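PDB 4WRP: uncharacterized protein from Legionella pneumophila subsp. pneumophila, which is of unknown function but is a candidate effector, represented here by its C-terminal DUF5617 domain, the full-length protein also carrying a RavJ-type peptidase family region. Local coordinates for residues A[7-12]-A[65-70]. Sequence-based numbering, arbitrary orientation. Where two conformers were deposited one is given.
Sequences AAYHEL and FHWNRH
The Tyr-9 ring presents one face to the backbone N of Asn-68, which sits 4.1 Å above the plane of the tyrosine ring, toward its rim, while Phe-65 CD2 lies near that plane at its edge; His-71 also meets this ring edge-to-face. The relation is mutual: Tyr-9 CD2 meets Phe-65 CD2 at 3.9 Å, in the plane of the phenylalanine ring. One face of the Trp-67 indole carries His-66 CD2. With CG anti to the backbone N (chi1 176°), Tyr-9 reaches from its helix to the turn. Tryptophan offers an apolar CB, 3.6 Å from Tyr-9 CB, and an indole NE1 that bonds the carbonyl of Pro-3. Leu-12 and Phe-65, both apolar, meet through CD1 and CE2 at 3.8 Å. Tyrosine suits its buried place by joining a broad apolar ring to a polar end: asparagine supplies an amide N-H, Asn-68 ND2 donating to Tyr-9 OH over 3.0 Å, nearly straight at 170° and within the amide plane, and the hydroxyl also bonds that of Tyr-48, so two partners grip it. The arrangement is a tyrosine from helix 6-21 wedged against the type I turn, residues 65 to 68, that leads into helix 68-83 of this all-alpha DUF5617 domain.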
ATOM      1  N   ALA A   7       7.108   2.918   6.565  1.00 26.76           N
ATOM      2  CA  ALA A   7       5.949   3.809   6.814  1.00 26.02           C
ATOM      3  C   ALA A   7       6.098   5.132   6.073  1.00 25.84           C
ATOM      4  O   ALA A   7       5.143   5.659   5.552  1.00 26.56           O
ATOM      5  CB  ALA A   7       5.740   4.030   8.321  1.00 28.36           C
ATOM      6  N   ALA A   8       7.307   5.669   6.009  1.00 27.36           N
ATOM      7  CA  ALA A   8       7.551   6.920   5.263  1.00 27.39           C
ATOM      8  C   ALA A   8       7.346   6.716   3.768  1.00 27.44           C
ATOM      9  O   ALA A   8       6.763   7.594   3.102  1.00 26.47           O
ATOM     10  CB  ALA A   8       8.935   7.468   5.530  1.00 28.85           C
ATOM     11  N   TYR A   9       7.780   5.568   3.229  1.00 25.32           N
ATOM     12  CA  TYR A   9       7.450   5.260   1.819  1.00 25.23           C
ATOM     13  C   TYR A   9       5.903   5.213   1.610  1.00 24.77           C
ATOM     14  O   TYR A   9       5.377   5.728   0.638  1.00 23.49           O
ATOM     15  CB  TYR A   9       8.104   3.956   1.352  1.00 25.19           C
ATOM     16  CG  TYR A   9       7.675   3.610  -0.049  1.00 25.34           C
ATOM     17  CD1 TYR A   9       6.491   2.925  -0.285  1.00 25.35           C
ATOM     18  CD2 TYR A   9       8.449   3.971  -1.156  1.00 29.39           C
ATOM     19  CE1 TYR A   9       6.072   2.623  -1.572  1.00 25.85           C
ATOM     20  CE2 TYR A   9       8.038   3.667  -2.464  1.00 29.32           C
ATOM     21  CZ  TYR A   9       6.849   2.990  -2.658  1.00 27.95           C
ATOM     22  OH  TYR A   9       6.415   2.676  -3.908  1.00 27.28           O
ATOM     23  N   HIS A  10       5.202   4.592   2.553  1.00 22.90           N
ATOM     24  CA  HIS A  10       3.765   4.474   2.470  1.00 22.96           C
ATOM     25  C   HIS A  10       3.071   5.806   2.546  1.00 23.02           C
ATOM     26  O   HIS A  10       2.114   6.002   1.855  1.00 23.47           O
ATOM     27  CB  HIS A  10       3.215   3.460   3.494  1.00 22.74           C
ATOM     28  CG  HIS A  10       1.750   3.261   3.396  1.00 25.38           C
ATOM     29  ND1 HIS A  10       1.147   2.707   2.291  1.00 24.48           N
ATOM     30  CD2 HIS A  10       0.746   3.595   4.248  1.00 25.62           C
ATOM     31  CE1 HIS A  10      -0.161   2.708   2.467  1.00 23.82           C
ATOM     32  NE2 HIS A  10      -0.426   3.233   3.650  1.00 23.92           N
ATOM     33  N   GLU A  11       3.567   6.731   3.348  0.50 24.39           N
ATOM     34  CA  GLU A  11       2.969   8.077   3.358  0.50 26.97           C
ATOM     35  C   GLU A  11       3.088   8.768   1.978  0.50 27.70           C
ATOM     36  O   GLU A  11       2.136   9.352   1.472  0.50 27.94           O
ATOM     37  CB  GLU A  11       3.611   8.939   4.427  0.50 29.77           C
ATOM     38  CG  GLU A  11       2.939  10.280   4.477  0.50 33.04           C
ATOM     39  CD  GLU A  11       1.415  10.144   4.375  0.50 35.94           C
ATOM     40  OE1 GLU A  11       0.821  10.786   3.467  0.50 36.44           O
ATOM     41  OE2 GLU A  11       0.825   9.346   5.170  0.50 37.45           O
ATOM     42  N   LEU A  12       4.255   8.670   1.349  1.00 28.10           N
ATOM     43  CA  LEU A  12       4.428   9.218  -0.008  1.00 29.71           C
ATOM     44  C   LEU A  12       3.470   8.531  -0.949  1.00 27.22           C
ATOM     45  O   LEU A  12       2.810   9.181  -1.781  1.00 27.62           O
ATOM     46  CB  LEU A  12       5.851   9.001  -0.556  1.00 32.73           C
ATOM     47  CG  LEU A  12       7.041   9.697   0.059  1.00 38.19           C
ATOM     48  CD1 LEU A  12       8.208   9.437  -0.888  1.00 40.89           C
ATOM     49  CD2 LEU A  12       6.796  11.210   0.292  1.00 41.80           C
ATOM     50  N   PHE A  65      12.649   3.543  -5.195  1.00 33.27           N
ATOM     51  CA  PHE A  65      12.960   3.482  -3.783  1.00 33.77           C
ATOM     52  C   PHE A  65      13.059   2.023  -3.279  1.00 33.64           C
ATOM     53  O   PHE A  65      12.402   1.087  -3.795  1.00 31.36           O
ATOM     54  CB  PHE A  65      11.975   4.294  -2.930  1.00 33.42           C
ATOM     55  CG  PHE A  65      11.951   5.778  -3.227  1.00 34.16           C
ATOM     56  CD1 PHE A  65      13.070   6.458  -3.728  1.00 37.51           C
ATOM     57  CD2 PHE A  65      10.808   6.506  -2.965  1.00 33.79           C
ATOM     58  CE1 PHE A  65      13.031   7.834  -3.957  1.00 39.28           C
ATOM     59  CE2 PHE A  65      10.772   7.877  -3.191  1.00 35.78           C
ATOM     60  CZ  PHE A  65      11.884   8.546  -3.677  1.00 36.64           C
ATOM     61  N   HIS A  66      13.912   1.840  -2.275  1.00 32.44           N
ATOM     62  CA  HIS A  66      14.171   0.516  -1.717  1.00 31.37           C
ATOM     63  C   HIS A  66      12.881  -0.192  -1.272  1.00 29.51           C
ATOM     64  O   HIS A  66      12.706  -1.379  -1.473  1.00 28.35           O
ATOM     65  CB  HIS A  66      15.059   0.675  -0.521  1.00 31.14           C
ATOM     66  CG  HIS A  66      15.353  -0.599   0.170  1.00 30.72           C
ATOM     67  ND1 HIS A  66      16.109  -1.596  -0.413  1.00 32.42           N
ATOM     68  CD2 HIS A  66      15.007  -1.045   1.395  1.00 30.20           C
ATOM     69  CE1 HIS A  66      16.231  -2.592   0.440  1.00 32.63           C
ATOM     70  NE2 HIS A  66      15.580  -2.279   1.542  1.00 31.36           N
ATOM     71  N   TRP A  67      11.979   0.580  -0.677  1.00 27.14           N
ATOM     72  CA  TRP A  67      10.768   0.051  -0.101  1.00 26.44           C
ATOM     73  C   TRP A  67       9.728  -0.381  -1.098  1.00 26.18           C
ATOM     74  O   TRP A  67       8.771  -1.033  -0.720  1.00 26.91           O
ATOM     75  CB  TRP A  67      10.145   1.097   0.797  1.00 27.71           C
ATOM     76  CG  TRP A  67      11.141   1.682   1.694  1.00 30.65           C
ATOM     77  CD1 TRP A  67      11.684   2.933   1.626  1.00 34.33           C
ATOM     78  CD2 TRP A  67      11.757   1.028   2.778  1.00 31.14           C
ATOM     79  NE1 TRP A  67      12.589   3.102   2.630  1.00 33.89           N
ATOM     80  CE2 TRP A  67      12.639   1.943   3.366  1.00 32.98           C
ATOM     81  CE3 TRP A  67      11.614  -0.249   3.345  1.00 31.29           C
ATOM     82  CZ2 TRP A  67      13.404   1.619   4.474  1.00 32.11           C
ATOM     83  CZ3 TRP A  67      12.354  -0.568   4.419  1.00 30.63           C
ATOM     84  CH2 TRP A  67      13.254   0.358   4.981  1.00 32.12           C
ATOM     85  N   ASN A  68       9.897   0.012  -2.351  1.00 25.91           N
ATOM     86  CA  ASN A  68       8.913  -0.255  -3.370  1.00 27.53           C
ATOM     87  C   ASN A  68       8.619  -1.734  -3.526  1.00 27.91           C
ATOM     88  O   ASN A  68       7.475  -2.124  -3.646  1.00 25.52           O
ATOM     89  CB  ASN A  68       9.334   0.327  -4.714  1.00 27.79           C
ATOM     90  CG  ASN A  68       8.389  -0.045  -5.826  1.00 28.64           C
ATOM     91  OD1 ASN A  68       8.663  -0.938  -6.619  1.00 28.92           O
ATOM     92  ND2 ASN A  68       7.292   0.665  -5.916  1.00 27.23           N
ATOM     93  N   ARG A  69       9.650  -2.543  -3.517  1.00 29.17           N
ATOM     94  CA  ARG A  69       9.471  -3.941  -3.768  1.00 31.81           C
ATOM     95  C   ARG A  69       8.510  -4.582  -2.771  1.00 31.21           C
ATOM     96  O   ARG A  69       7.567  -5.263  -3.169  1.00 30.29           O
ATOM     97  CB  ARG A  69      10.802  -4.670  -3.762  1.00 36.43           C
ATOM     98  CG  ARG A  69      10.618  -6.110  -4.180  1.00 44.55           C
ATOM     99  CD  ARG A  69      11.969  -6.774  -4.207  1.00 53.34           C
ATOM    100  NE  ARG A  69      11.896  -8.189  -3.847  1.00 60.28           N
ATOM    101  CZ  ARG A  69      12.390  -9.183  -4.579  1.00 62.12           C
ATOM    102  NH1 ARG A  69      12.293 -10.434  -4.139  1.00 64.81           N
ATOM    103  NH2 ARG A  69      13.005  -8.930  -5.726  1.00 64.78           N
ATOM    104  N   HIS A  70       8.721  -4.359  -1.479  1.00 29.40           N
ATOM    105  CA  HIS A  70       7.869  -4.972  -0.518  1.00 29.91           C
ATOM    106  C   HIS A  70       6.487  -4.293  -0.534  1.00 26.92           C
ATOM    107  O   HIS A  70       5.477  -4.939  -0.320  1.00 24.72           O
ATOM    108  CB  HIS A  70       8.435  -4.843   0.872  1.00 32.53           C
ATOM    109  CG  HIS A  70       7.584  -5.486   1.909  1.00 37.39           C
ATOM    110  ND1 HIS A  70       7.470  -6.855   2.027  1.00 42.51           N
ATOM    111  CD2 HIS A  70       6.789  -4.955   2.863  1.00 40.47           C
ATOM    112  CE1 HIS A  70       6.663  -7.140   3.032  1.00 41.88           C
ATOM    113  NE2 HIS A  70       6.219  -6.004   3.539  1.00 44.29           N
TER